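Local coordinates for protein glutathione S-transferase delta (Bombyx mori, PDB 3VK9) that probably catalyses the conjugation of glutathione to electrophilic substrates, as glutathione transferases do, and works as a homodimer, at residues L99-I103 against G104-Q108; R109-D112 against Y113-Q117; K128-K131 against V132-A135; Q137-D140 against K141-E144; D172-F175 against K176-A179. All blocks are in the same frame, centred on the assembly; numbering follows the deposited sequence.

Contact 1 (L99-I103 against G104-Q108)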
loop_
_atom_site.group_PDB
_atom_site.type_symbol
_atom_site.label_atom_id
_atom_site.label_comp_id
_atom_site.label_asym_id
_atom_site.label_seq_id
_atom_site.Cartn_x
_atom_site.Cartn_y
_atom_site.Cartn_z
ATOM N N LEU A 99 -1.879 -5.822 4.640
ATOM C CA LEU A 99 -0.788 -4.863 4.448
ATOM C C LEU A 99 -1.250 -3.623 3.669
ATOM O O LEU A 99 -0.919 -2.497 4.042
ATOM C CB LEU A 99 0.437 -5.524 3.795
ATOM C CG LEU A 99 1.217 -6.520 4.676
ATOM C CD1 LEU A 99 2.261 -7.292 3.846
ATOM C CD2 LEU A 99 1.853 -5.817 5.880
ATOM N N TYR A 100 -2.032 -3.831 2.606
ATOM C CA TYR A 100 -2.573 -2.714 1.837
ATOM C C TYR A 100 -3.621 -1.909 2.615
ATOM O O TYR A 100 -3.692 -0.684 2.491
ATOM C CB TYR A 100 -3.076 -3.186 0.473
ATOM C CG TYR A 100 -1.915 -3.513 -0.416
ATOM C CD1 TYR A 100 -1.160 -2.484 -0.981
ATOM C CD2 TYR A 100 -1.526 -4.835 -0.647
ATOM C CE1 TYR A 100 -0.080 -2.743 -1.776
ATOM C CE2 TYR A 100 -0.418 -5.112 -1.455
ATOM C CZ TYR A 100 0.290 -4.050 -2.013
ATOM O OH TYR A 100 1.382 -4.254 -2.805
ATOM N N PHE A 101 -4.393 -2.594 3.446
ATOM C CA PHE A 101 -5.297 -1.926 4.383
ATOM C C PHE A 101 -4.503 -1.009 5.318
ATOM O O PHE A 101 -4.888 0.129 5.576
ATOM C CB PHE A 101 -6.058 -2.967 5.200
ATOM C CG PHE A 101 -6.790 -2.398 6.384
ATOM C CD1 PHE A 101 -7.988 -1.687 6.213
ATOM C CD2 PHE A 101 -6.312 -2.606 7.676
ATOM C CE1 PHE A 101 -8.679 -1.177 7.312
ATOM C CE2 PHE A 101 -6.990 -2.092 8.782
ATOM C CZ PHE A 101 -8.179 -1.371 8.592
ATOM N N ASP A 102 -3.398 -1.530 5.836
ATOM C CA ASP A 102 -2.521 -0.772 6.717
ATOM C C ASP A 102 -2.017 0.531 6.060
ATOM O O ASP A 102 -2.268 1.632 6.569
ATOM C CB ASP A 102 -1.338 -1.639 7.174
ATOM C CG ASP A 102 -0.414 -0.899 8.137
ATOM O OD1 ASP A 102 -0.946 -0.122 8.979
ATOM O OD2 ASP A 102 0.825 -1.094 8.039
ATOM N N ILE A 103 -1.331 0.426 4.925
ATOM C CA ILE A 103 -0.775 1.632 4.301
ATOM C C ILE A 103 -1.848 2.593 3.734
ATOM O O ILE A 103 -1.781 3.799 3.952
ATOM C CB ILE A 103 0.263 1.300 3.201
ATOM C CG1 ILE A 103 0.968 2.585 2.738
ATOM C CG2 ILE A 103 -0.398 0.558 2.033
ATOM C CD1 ILE A 103 2.193 2.358 1.830
ATOM N N GLY A 104 -2.825 2.051 3.018
ATOM C CA GLY A 104 -3.776 2.870 2.279
ATOM C C GLY A 104 -4.963 3.371 3.072
ATOM O O GLY A 104 -5.611 4.354 2.705
ATOM N N THR A 105 -5.249 2.700 4.176
ATOM C CA THR A 105 -6.424 3.048 4.951
ATOM C C THR A 105 -6.103 3.435 6.389
ATOM O O THR A 105 -6.253 4.598 6.759
ATOM C CB THR A 105 -7.477 1.917 4.935
ATOM O OG1 THR A 105 -7.874 1.659 3.578
ATOM C CG2 THR A 105 -8.714 2.305 5.763
ATOM N N LEU A 106 -5.651 2.481 7.198
ATOM C CA LEU A 106 -5.477 2.752 8.621
ATOM C C LEU A 106 -4.402 3.803 8.870
ATOM O O LEU A 106 -4.668 4.854 9.466
ATOM C CB LEU A 106 -5.195 1.471 9.419
ATOM C CG LEU A 106 -5.444 1.632 10.924
ATOM C CD1 LEU A 106 -6.202 0.444 11.478
ATOM C CD2 LEU A 106 -4.146 1.877 11.707
ATOM N N TYR A 107 -3.193 3.541 8.405
ATOM C CA TYR A 107 -2.124 4.472 8.703
ATOM C C TYR A 107 -2.288 5.777 7.919
ATOM O O TYR A 107 -1.979 6.856 8.412
ATOM C CB TYR A 107 -0.738 3.845 8.500
ATOM C CG TYR A 107 0.342 4.774 8.986
ATOM C CD1 TYR A 107 0.655 4.851 10.331
ATOM C CD2 TYR A 107 1.007 5.611 8.113
ATOM C CE1 TYR A 107 1.620 5.730 10.796
ATOM C CE2 TYR A 107 1.981 6.499 8.571
ATOM C CZ TYR A 107 2.281 6.546 9.914
ATOM O OH TYR A 107 3.245 7.414 10.378
ATOM N N GLN A 108 -2.823 5.686 6.713
ATOM C CA GLN A 108 -3.070 6.886 5.926
ATOM C C GLN A 108 -4.042 7.805 6.652
ATOM O O GLN A 108 -3.824 9.004 6.742
ATOM C CB GLN A 108 -3.619 6.521 4.543
ATOM C CG GLN A 108 -3.818 7.718 3.645
ATOM C CD GLN A 108 -2.504 8.421 3.338
ATOM O OE1 GLN A 108 -1.588 7.831 2.749
ATOM N NE2 GLN A 108 -2.397 9.681 3.757
HETATM O O HOH W 1 -6.008 0.444 1.970
#
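A wider, pi-type turn at 104-106 interrupts the regular winding of helix 89-119, just where Phe101 meets Thr105 and Leu106. Phe101 O is gripped by two backbone donors: Thr105 N at 2.9 Å, which approaches from above the carbonyl plane, and Leu106 N at 3.0 Å, whose N-H points straighter at the oxygen (161°). The five-residue spacing continues with Tyr107 N, 2.8 Å from Asp102 O, whereas Gly104 N still bonds to Tyr100 O four residues back. Glycine suits this place, since a beta carbon on it would sit tightly against Tyr100 O. A water joins the two turns, donating to Tyr100 O at 2.6 Å and accepting from Thr105 OG1 at 2.7 Å; the same hydroxyl is also hydrogen-bonded to Gln51 of the second subunit.

With CG anti to the backbone N (chi1 168°), the Phe101 ring leans along the helix. Its CE1 reaches Thr105 CG2 at 3.8 Å and its CE2 comes within 4.0 Å of Leu106 CB. The buried Asp102 carboxylate is satisfied by Arg68 of helix 67-78 and by Ser160 and Ser164 of helix 156-167. Phe101, Thr105 and Leu106 cover helix 126-142, while on the dimer side Tyr100 stacks on Tyr100 of the second subunit and Ile103 packs on its counterpart there.

Contact 2 (R109-D112 against Y113-Q117)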
loop_
_atom_site.group_PDB
_atom_site.type_symbol
_atom_site.label_atom_id
_atom_site.label_comp_id
_atom_site.label_asym_id
_atom_site.label_seq_id
_atom_site.Cartn_x
_atom_site.Cartn_y
_atom_site.Cartn_z
ATOM N N ARG A 109 -5.120 7.233 7.169
ATOM C CA ARG A 109 -6.135 8.029 7.836
ATOM C C ARG A 109 -5.576 8.630 9.099
ATOM O O ARG A 109 -5.834 9.798 9.394
ATOM C CB ARG A 109 -7.386 7.192 8.120
ATOM C CG ARG A 109 -8.151 6.923 6.844
ATOM C CD ARG A 109 -9.297 5.976 7.041
ATOM N NE ARG A 109 -9.979 5.758 5.774
ATOM C CZ ARG A 109 -11.224 5.318 5.674
ATOM N NH1 ARG A 109 -11.915 5.071 6.773
ATOM N NH2 ARG A 109 -11.777 5.142 4.481
ATOM N N PHE A 110 -4.797 7.833 9.829
ATOM C CA PHE A 110 -4.169 8.305 11.051
ATOM C C PHE A 110 -3.212 9.439 10.758
ATOM O O PHE A 110 -3.258 10.466 11.406
ATOM C CB PHE A 110 -3.426 7.188 11.792
ATOM C CG PHE A 110 -2.569 7.695 12.936
ATOM C CD1 PHE A 110 -3.153 8.202 14.089
ATOM C CD2 PHE A 110 -1.177 7.688 12.842
ATOM C CE1 PHE A 110 -2.364 8.682 15.153
ATOM C CE2 PHE A 110 -0.387 8.167 13.889
ATOM C CZ PHE A 110 -0.984 8.662 15.050
ATOM N N SER A 111 -2.332 9.222 9.788
ATOM C CA SER A 111 -1.431 10.253 9.305
ATOM C C SER A 111 -2.199 11.538 8.972
ATOM O O SER A 111 -1.833 12.630 9.437
ATOM C CB SER A 111 -0.680 9.733 8.073
ATOM O OG SER A 111 0.197 10.712 7.563
ATOM N N ASP A 112 -3.269 11.411 8.187
ATOM C CA ASP A 112 -4.048 12.585 7.756
ATOM C C ASP A 112 -4.629 13.356 8.930
ATOM O O ASP A 112 -4.715 14.593 8.917
ATOM C CB ASP A 112 -5.175 12.189 6.794
ATOM C CG ASP A 112 -4.659 11.814 5.412
ATOM O OD1 ASP A 112 -3.465 12.067 5.129
ATOM O OD2 ASP A 112 -5.448 11.268 4.608
ATOM N N TYR A 113 -5.027 12.611 9.952
ATOM C CA TYR A 113 -5.661 13.187 11.122
ATOM C C TYR A 113 -4.649 13.842 12.057
ATOM O O TYR A 113 -4.860 14.960 12.542
ATOM C CB TYR A 113 -6.405 12.082 11.887
ATOM C CG TYR A 113 -6.906 12.530 13.233
ATOM C CD1 TYR A 113 -7.878 13.520 13.331
ATOM C CD2 TYR A 113 -6.419 11.960 14.409
ATOM C CE1 TYR A 113 -8.350 13.942 14.558
ATOM C CE2 TYR A 113 -6.894 12.374 15.648
ATOM C CZ TYR A 113 -7.859 13.364 15.712
ATOM O OH TYR A 113 -8.347 13.794 16.934
ATOM N N PHE A 114 -3.548 13.131 12.291
ATOM C CA PHE A 114 -2.614 13.447 13.376
ATOM C C PHE A 114 -1.456 14.389 13.031
ATOM O O PHE A 114 -1.136 15.283 13.808
ATOM C CB PHE A 114 -2.065 12.147 13.972
ATOM C CG PHE A 114 -1.417 12.317 15.322
ATOM C CD1 PHE A 114 -2.041 13.038 16.314
ATOM C CD2 PHE A 114 -0.185 11.740 15.597
ATOM C CE1 PHE A 114 -1.446 13.190 17.563
ATOM C CE2 PHE A 114 0.409 11.881 16.840
ATOM C CZ PHE A 114 -0.220 12.605 17.818
ATOM N N TYR A 115 -0.813 14.183 11.884
ATOM C CA TYR A 115 0.426 14.903 11.592
ATOM C C TYR A 115 0.244 16.391 11.273
ATOM O O TYR A 115 1.140 17.189 11.540
ATOM C CB TYR A 115 1.251 14.179 10.522
ATOM C CG TYR A 115 1.803 12.841 10.994
ATOM C CD1 TYR A 115 2.253 12.670 12.298
ATOM C CD2 TYR A 115 1.869 11.753 10.140
ATOM C CE1 TYR A 115 2.759 11.447 12.734
ATOM C CE2 TYR A 115 2.375 10.530 10.564
ATOM C CZ TYR A 115 2.814 10.382 11.863
ATOM O OH TYR A 115 3.314 9.166 12.286
ATOM N N PRO A 116 -0.911 16.772 10.707
ATOM C CA PRO A 116 -1.206 18.206 10.643
ATOM C C PRO A 116 -1.231 18.847 12.034
ATOM O O PRO A 116 -0.797 19.990 12.177
ATOM C CB PRO A 116 -2.605 18.247 10.025
ATOM C CG PRO A 116 -2.663 17.019 9.174
ATOM C CD PRO A 116 -1.873 15.973 9.923
ATOM N N GLN A 117 -1.729 18.131 13.041
ATOM C CA GLN A 117 -1.781 18.687 14.394
ATOM C C GLN A 117 -0.390 18.797 15.014
ATOM O O GLN A 117 -0.083 19.759 15.719
ATOM C CB GLN A 117 -2.661 17.831 15.296
ATOM C CG GLN A 117 -4.027 17.503 14.729
ATOM C CD GLN A 117 -4.846 16.703 15.722
ATOM O OE1 GLN A 117 -5.023 17.126 16.866
ATOM N NE2 GLN A 117 -5.323 15.530 15.304
#
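Phe110 gathers Phe114 and Tyr115 into an aromatic cluster on one flank of helix 89-119. A chi1 of 170° carries its ring toward the following turn, to lie beside Phe114; the two planes are 29° apart but slid, with centroids 5.1 Å from each other. Phe114 CB makes a CH-pi contact over the Phe110 face, 4.0 Å from its centroid. Toward Tyr115 the geometry is T-shaped: the edge of Phe110 meets the Tyr115 face, planes at 69°. With an alanine at Phe110, the Tyr115 face would probably lose the edge set against it and Phe114 would be left freer to turn.

Two hydrogen bonds stand out: Phe114 N bonds to Phe110 O at 2.8 Å, and Gln117 NE2 folds back over the Tyr113 ring to bond Tyr113 O at 2.9 Å.

Other approaches are van der Waals packing. Ser111 OG lies at the Tyr115 ring edge, 3.2 Å from CD2. Pro116 has no N-H to give, and the helix kinks here; the proline ring occupies the place by Asp112 O, with CG 3.2 Å away and no bond made.

Phe114 and Tyr115 face helix 195-213 through Phe206, Phe110 meets Leu168 in a loop, and Arg109 and Tyr113 pack on helix 126-142.

Contact 3 (K128-K131 against V132-A135)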
loop_
_atom_site.group_PDB
_atom_site.type_symbol
_atom_site.label_atom_id
_atom_site.label_comp_id
_atom_site.label_asym_id
_atom_site.label_seq_id
_atom_site.Cartn_x
_atom_site.Cartn_y
_atom_site.Cartn_z
ATOM N N LYS A 128 -11.865 13.975 9.979
ATOM C CA LYS A 128 -10.691 13.115 9.873
ATOM C C LYS A 128 -10.613 12.137 11.056
ATOM O O LYS A 128 -10.185 10.998 10.890
ATOM C CB LYS A 128 -9.414 13.941 9.727
ATOM C CG LYS A 128 -9.320 14.707 8.415
ATOM C CD LYS A 128 -8.140 15.684 8.426
ATOM C CE LYS A 128 -8.100 16.568 7.177
ATOM N NZ LYS A 128 -8.097 15.772 5.915
ATOM N N ASN A 129 -11.047 12.573 12.241
ATOM C CA ASN A 129 -11.131 11.676 13.397
ATOM C C ASN A 129 -12.045 10.504 13.071
ATOM O O ASN A 129 -11.677 9.344 13.256
ATOM C CB ASN A 129 -11.661 12.406 14.634
ATOM C CG ASN A 129 -11.646 11.528 15.887
ATOM O OD1 ASN A 129 -12.308 10.486 15.947
ATOM N ND2 ASN A 129 -10.889 11.952 16.896
ATOM N N GLU A 130 -13.235 10.817 12.563
ATOM C CA GLU A 130 -14.198 9.783 12.200
ATOM C C GLU A 130 -13.662 8.780 11.167
ATOM O O GLU A 130 -13.960 7.587 11.238
ATOM C CB GLU A 130 -15.518 10.409 11.734
ATOM C CG GLU A 130 -16.357 10.942 12.889
ATOM C CD GLU A 130 -16.595 9.893 13.977
ATOM O OE1 GLU A 130 -16.466 10.243 15.170
ATOM O OE2 GLU A 130 -16.912 8.724 13.640
ATOM N N LYS A 131 -12.862 9.256 10.220
ATOM C CA LYS A 131 -12.280 8.358 9.233
ATOM C C LYS A 131 -11.345 7.358 9.922
ATOM O O LYS A 131 -11.279 6.190 9.537
ATOM C CB LYS A 131 -11.553 9.145 8.136
ATOM C CG LYS A 131 -12.489 9.856 7.158
ATOM C CD LYS A 131 -12.389 9.237 5.769
ATOM C CE LYS A 131 -13.613 9.578 4.904
ATOM N NZ LYS A 131 -14.813 8.739 5.223
ATOM N N VAL A 132 -10.627 7.812 10.944
ATOM C CA VAL A 132 -9.797 6.895 11.717
ATOM C C VAL A 132 -10.668 5.890 12.489
ATOM O O VAL A 132 -10.355 4.700 12.530
ATOM C CB VAL A 132 -8.871 7.630 12.705
ATOM C CG1 VAL A 132 -8.072 6.616 13.524
ATOM C CG2 VAL A 132 -7.941 8.563 11.961
ATOM N N GLN A 133 -11.757 6.372 13.094
ATOM C CA GLN A 133 -12.672 5.479 13.808
ATOM C C GLN A 133 -13.160 4.383 12.852
ATOM O O GLN A 133 -13.223 3.210 13.220
ATOM C CB GLN A 133 -13.872 6.246 14.400
ATOM C CG GLN A 133 -13.487 7.409 15.343
ATOM C CD GLN A 133 -12.789 6.942 16.625
ATOM O OE1 GLN A 133 -12.869 5.770 16.999
ATOM N NE2 GLN A 133 -12.103 7.866 17.305
ATOM N N GLU A 134 -13.506 4.766 11.623
ATOM C CA GLU A 134 -14.010 3.788 10.653
ATOM C C GLU A 134 -12.926 2.772 10.268
ATOM O O GLU A 134 -13.218 1.609 10.004
ATOM C CB GLU A 134 -14.541 4.479 9.390
ATOM C CG GLU A 134 -15.674 5.456 9.630
ATOM C CD GLU A 134 -15.991 6.305 8.398
ATOM O OE1 GLU A 134 -15.259 6.197 7.380
ATOM O OE2 GLU A 134 -16.975 7.082 8.457
ATOM N N ALA A 135 -11.676 3.211 10.206
ATOM C CA ALA A 135 -10.606 2.267 9.916
ATOM C C ALA A 135 -10.494 1.245 11.063
ATOM O O ALA A 135 -10.322 0.048 10.840
ATOM C CB ALA A 135 -9.314 2.989 9.709
#
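Lys128 meets Val132 through its carbonyl: Val132 N bonds to Lys128 O at 3.2 Å, and Val132 CG2 lies against the same oxygen. At Asn129 the side chain joins in. Its chi1 near 180° (-175°) swings the amide toward the next turn, where Gln133 bends at chi2 to bring NE2 to within 3.0 Å of Asn129 OD1. The bond is straight (165°), and the two amides are nearly coplanar, 19° apart. Each amide uses its other end outside, Asn129 ND2 on Tyr113 OH and Gln133 OE1 on Tyr178 OH, so groups able both to give and to accept suit this face. Glu130 O takes Glu134 N at 2.9 Å, while the Glu130 carboxylate turns to Lys126 in a salt bridge. Lys131, bent at chi2 and chi4, folds NZ to 3.4 Å from Glu134 OE1, a weak salt bridge on the exposed flank.

Val132 and Ala135 pack on helix 89-119, and Asn129 and Gln133 cover Ile173 in the loop before helix 179-191.

Contact 4 (Q137-D140 against K141-E144)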
loop_
_atom_site.group_PDB
_atom_site.type_symbol
_atom_site.label_atom_id
_atom_site.label_comp_id
_atom_site.label_asym_id
_atom_site.label_seq_id
_atom_site.Cartn_x
_atom_site.Cartn_y
_atom_site.Cartn_z
ATOM N N GLN A 137 -12.918 0.400 13.132
ATOM C CA GLN A 137 -14.104 -0.445 13.075
ATOM C C GLN A 137 -13.913 -1.591 12.081
ATOM O O GLN A 137 -14.285 -2.728 12.355
ATOM C CB GLN A 137 -15.341 0.387 12.714
ATOM C CG GLN A 137 -15.812 1.275 13.857
ATOM C CD GLN A 137 -16.567 2.513 13.389
ATOM O OE1 GLN A 137 -17.134 2.539 12.288
ATOM N NE2 GLN A 137 -16.570 3.553 14.226
ATOM N N LEU A 138 -13.317 -1.288 10.937
ATOM C CA LEU A 138 -12.952 -2.319 9.962
ATOM C C LEU A 138 -11.965 -3.327 10.564
ATOM O O LEU A 138 -12.112 -4.542 10.379
ATOM C CB LEU A 138 -12.363 -1.685 8.701
ATOM C CG LEU A 138 -13.373 -0.924 7.822
ATOM C CD1 LEU A 138 -12.654 -0.116 6.729
ATOM C CD2 LEU A 138 -14.378 -1.885 7.193
ATOM N N LEU A 139 -10.975 -2.828 11.301
ATOM C CA LEU A 139 -9.982 -3.711 11.919
ATOM C C LEU A 139 -10.694 -4.606 12.927
ATOM O O LEU A 139 -10.450 -5.812 13.007
ATOM C CB LEU A 139 -8.886 -2.896 12.624
ATOM C CG LEU A 139 -7.782 -3.698 13.314
ATOM C CD1 LEU A 139 -7.203 -4.768 12.389
ATOM C CD2 LEU A 139 -6.658 -2.791 13.829
ATOM N N ASP A 140 -11.593 -3.994 13.682
ATOM C CA ASP A 140 -12.307 -4.717 14.724
ATOM C C ASP A 140 -13.150 -5.833 14.079
ATOM O O ASP A 140 -13.272 -6.925 14.634
ATOM C CB ASP A 140 -13.153 -3.745 15.547
ATOM C CG ASP A 140 -13.693 -4.375 16.834
ATOM O OD1 ASP A 140 -12.897 -4.650 17.742
ATOM O OD2 ASP A 140 -14.911 -4.567 16.936
ATOM N N LYS A 141 -13.686 -5.576 12.887
ATOM C CA LYS A 141 -14.444 -6.606 12.170
ATOM C C LYS A 141 -13.529 -7.727 11.686
ATOM O O LYS A 141 -13.836 -8.907 11.888
ATOM C CB LYS A 141 -15.227 -6.018 10.993
ATOM C CG LYS A 141 -16.685 -6.491 10.901
ATOM C CD LYS A 141 -16.787 -8.005 10.790
ATOM C CE LYS A 141 -18.171 -8.460 10.324
ATOM N NZ LYS A 141 -19.202 -8.447 11.413
ATOM N N PHE A 142 -12.402 -7.363 11.064
ATOM C CA PHE A 142 -11.406 -8.337 10.610
ATOM C C PHE A 142 -11.024 -9.301 11.734
ATOM O O PHE A 142 -10.689 -10.456 11.487
ATOM C CB PHE A 142 -10.124 -7.642 10.127
ATOM C CG PHE A 142 -10.340 -6.659 9.007
ATOM C CD1 PHE A 142 -11.462 -6.739 8.189
ATOM C CD2 PHE A 142 -9.430 -5.643 8.782
ATOM C CE1 PHE A 142 -11.660 -5.818 7.170
ATOM C CE2 PHE A 142 -9.625 -4.727 7.764
ATOM C CZ PHE A 142 -10.747 -4.818 6.960
ATOM N N LEU A 143 -11.079 -8.805 12.966
ATOM C CA LEU A 143 -10.596 -9.530 14.131
ATOM C C LEU A 143 -11.715 -10.307 14.831
ATOM O O LEU A 143 -11.472 -11.025 15.808
ATOM C CB LEU A 143 -9.924 -8.541 15.099
ATOM C CG LEU A 143 -8.557 -8.071 14.601
ATOM C CD1 LEU A 143 -8.003 -6.916 15.463
ATOM C CD2 LEU A 143 -7.594 -9.261 14.555
ATOM N N GLU A 144 -12.940 -10.183 14.327
ATOM C CA GLU A 144 -14.058 -10.884 14.953
ATOM C C GLU A 144 -13.872 -12.394 14.826
ATOM O O GLU A 144 -13.783 -12.942 13.735
ATOM C CB GLU A 144 -15.413 -10.424 14.398
ATOM C CG GLU A 144 -16.628 -11.145 15.021
ATOM C CD GLU A 144 -16.890 -10.767 16.480
ATOM O OE1 GLU A 144 -16.680 -9.587 16.856
ATOM O OE2 GLU A 144 -17.321 -11.655 17.253
#
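Phe142 N bonds to Leu138 O at 2.9 Å with an almost straight N-H (171°), and Lys141 N binds Gln137 O one residue earlier at 3.0 Å. Regular winding then gives out: Leu143 N is shared weakly between Leu139 O at 3.1 Å and Asp140 O at 3.3 Å. Asp140 is occupied beyond the turn, its OD1 by Val181 N and its carbonyl oxygen by Asn180 ND2.

Phe142 keeps CG beside its own backbone N (chi1 -58°), which folds the ring back onto the helix. Leu138 O stands 3.0 Å above the ring plane, over its centre. Arg98 makes a cation-pi contact with the same ring and would probably draw on its pi electrons. Outward, Leu138 CB touches Phe142 CZ at 3.9 Å, and Leu139 CD1 meets Leu143 CD1 at 3.8 Å, branched apolar chains filling the side turned to Val149 and helix 179-191. This is the C-terminal end of an amphipathic helix in the all-helical C-terminal domain of the glutathione transferase fold.

Contact 5 (D172-F175 against K176-A179)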
loop_
_atom_site.group_PDB
_atom_site.type_symbol
_atom_site.label_atom_id
_atom_site.label_comp_id
_atom_site.label_asym_id
_atom_site.label_seq_id
_atom_site.Cartn_x
_atom_site.Cartn_y
_atom_site.Cartn_z
ATOM N N ASP A 172 -5.222 11.292 20.553
ATOM C CA ASP A 172 -6.452 11.161 21.321
ATOM C C ASP A 172 -7.411 10.098 20.769
ATOM O O ASP A 172 -8.587 10.062 21.132
ATOM C CB ASP A 172 -7.154 12.522 21.460
ATOM C CG ASP A 172 -7.732 13.034 20.142
ATOM O OD1 ASP A 172 -7.456 12.455 19.075
ATOM O OD2 ASP A 172 -8.461 14.043 20.178
ATOM N N ILE A 173 -6.911 9.221 19.905
ATOM C CA ILE A 173 -7.742 8.145 19.394
ATOM C C ILE A 173 -7.711 6.959 20.353
ATOM O O ILE A 173 -6.672 6.309 20.542
ATOM C CB ILE A 173 -7.302 7.690 17.992
ATOM C CG1 ILE A 173 -7.376 8.855 16.999
ATOM C CG2 ILE A 173 -8.167 6.549 17.515
ATOM C CD1 ILE A 173 -8.777 9.411 16.787
ATOM N N ASP A 174 -8.852 6.685 20.970
ATOM C CA ASP A 174 -8.960 5.587 21.918
ATOM C C ASP A 174 -9.272 4.310 21.143
ATOM O O ASP A 174 -10.436 3.988 20.938
ATOM C CB ASP A 174 -10.086 5.880 22.922
ATOM C CG ASP A 174 -10.231 4.795 23.970
ATOM O OD1 ASP A 174 -9.281 4.002 24.130
ATOM O OD2 ASP A 174 -11.286 4.737 24.640
ATOM N N PHE A 175 -8.246 3.593 20.696
ATOM C CA PHE A 175 -8.476 2.406 19.862
ATOM C C PHE A 175 -8.846 1.184 20.689
ATOM O O PHE A 175 -9.418 0.224 20.176
ATOM C CB PHE A 175 -7.278 2.087 18.958
ATOM C CG PHE A 175 -5.983 1.862 19.703
ATOM C CD1 PHE A 175 -5.128 2.921 19.968
ATOM C CD2 PHE A 175 -5.621 0.596 20.123
ATOM C CE1 PHE A 175 -3.927 2.712 20.657
ATOM C CE2 PHE A 175 -4.432 0.377 20.814
ATOM C CZ PHE A 175 -3.575 1.435 21.072
ATOM N N LYS A 176 -8.498 1.209 21.966
ATOM C CA LYS A 176 -8.837 0.092 22.835
ATOM C C LYS A 176 -10.340 -0.030 23.096
ATOM O O LYS A 176 -10.794 -1.050 23.640
ATOM C CB LYS A 176 -8.061 0.179 24.146
ATOM C CG LYS A 176 -6.595 -0.211 23.989
ATOM C CD LYS A 176 -5.865 -0.148 25.328
ATOM C CE LYS A 176 -4.398 -0.554 25.199
ATOM N NZ LYS A 176 -3.725 -0.589 26.541
ATOM N N LYS A 177 -11.112 0.995 22.721
ATOM C CA LYS A 177 -12.573 0.908 22.880
ATOM C C LYS A 177 -13.160 -0.125 21.923
ATOM O O LYS A 177 -14.304 -0.558 22.075
ATOM C CB LYS A 177 -13.266 2.268 22.704
ATOM C CG LYS A 177 -13.225 2.844 21.296
ATOM C CD LYS A 177 -14.041 4.136 21.219
ATOM C CE LYS A 177 -13.831 4.874 19.906
ATOM N NZ LYS A 177 -14.835 5.965 19.740
ATOM N N TYR A 178 -12.371 -0.517 20.931
ATOM C CA TYR A 178 -12.766 -1.602 20.045
ATOM C C TYR A 178 -12.265 -2.908 20.636
ATOM O O TYR A 178 -11.056 -3.170 20.655
ATOM C CB TYR A 178 -12.230 -1.347 18.630
ATOM C CG TYR A 178 -12.759 -0.040 18.094
ATOM C CD1 TYR A 178 -12.026 1.136 18.217
ATOM C CD2 TYR A 178 -14.023 0.034 17.513
ATOM C CE1 TYR A 178 -12.528 2.352 17.750
ATOM C CE2 TYR A 178 -14.534 1.246 17.043
ATOM C CZ TYR A 178 -13.783 2.400 17.162
ATOM O OH TYR A 178 -14.287 3.598 16.683
ATOM N N ALA A 179 -13.209 -3.711 21.132
ATOM C CA ALA A 179 -12.899 -4.886 21.943
ATOM C C ALA A 179 -11.987 -5.896 21.251
ATOM O O ALA A 179 -11.021 -6.392 21.852
ATOM C CB ALA A 179 -14.202 -5.560 22.440
HETATM O O HOH W 2 -6.851 3.258 23.323
#
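Tyr178 N closes a short turn onto Phe175 O at 3.1 Å. The N-H is fairly straight (159°), but the donor stands well above the carbonyl plane. That oxygen also lies in the plane of the Tyr178 ring, at its edge, 3.4 Å from CD1. One residue back, Asp174 O is covered by the Lys177 chain, whose CG comes within 3.0 Å of it. Lys177 then runs on extended, and its NZ stays 6.2 Å from Asp174 OD2, too far for an ion pair; the aliphatic part of the lysine does the touching.

A water bridges the Asp174 side chain to the backbone of Lys176, donating to Asp174 OD1 at 2.7 Å and accepting from Lys176 N at 3.0 Å, above one face of the Phe175 ring. Asp174 is the centre of an inverse gamma turn in the loop after helix 156-167, and Tyr178 takes the N-cap position of helix 179-191.

Phe175 holds CG between its backbone N and carbonyl carbon (chi1 58°), which lays the ring alongside Lys176, CE2 3.9 Å from Lys176 CG. Farther out it meets Tyr185 edge-to-face and packs on Leu168, a buried place that suits an aromatic. Cutting Phe175 back to an alanine is likely to leave Tyr185 without its ring partner and open a gap beside Leu168. The Tyr178 hydroxyl is held by Gln133 of helix 126-142, and Tyr178 also packs on Asp140.

Contacts 1 and 2 follow each other on helix 89-119, joined where Tyr107 OH meets Tyr115 OH at 2.6 Å; contacts 3 and 4 are successive on helix 126-142, with no side-chain touch between them. The two helices pack along their length: Phe101 of contact 1 sets its ring edge-to-face with Phe142 of contact 4, and farther along Arg109 NH1 of contact 2 bonds to Lys131 O of contact 3 at 3.0 Å. Contact 5 is tied in by two tyrosines, Tyr113 OH to Asp172 OD1 at 2.7 Å and Tyr178 OH to Gln133 OE1 at 2.6 Å. Contacts 1 and 5 do not touch, their centres about 17 Å apart. Contact 1 has the most to do with the second subunit, which is within reach of seven of its residues.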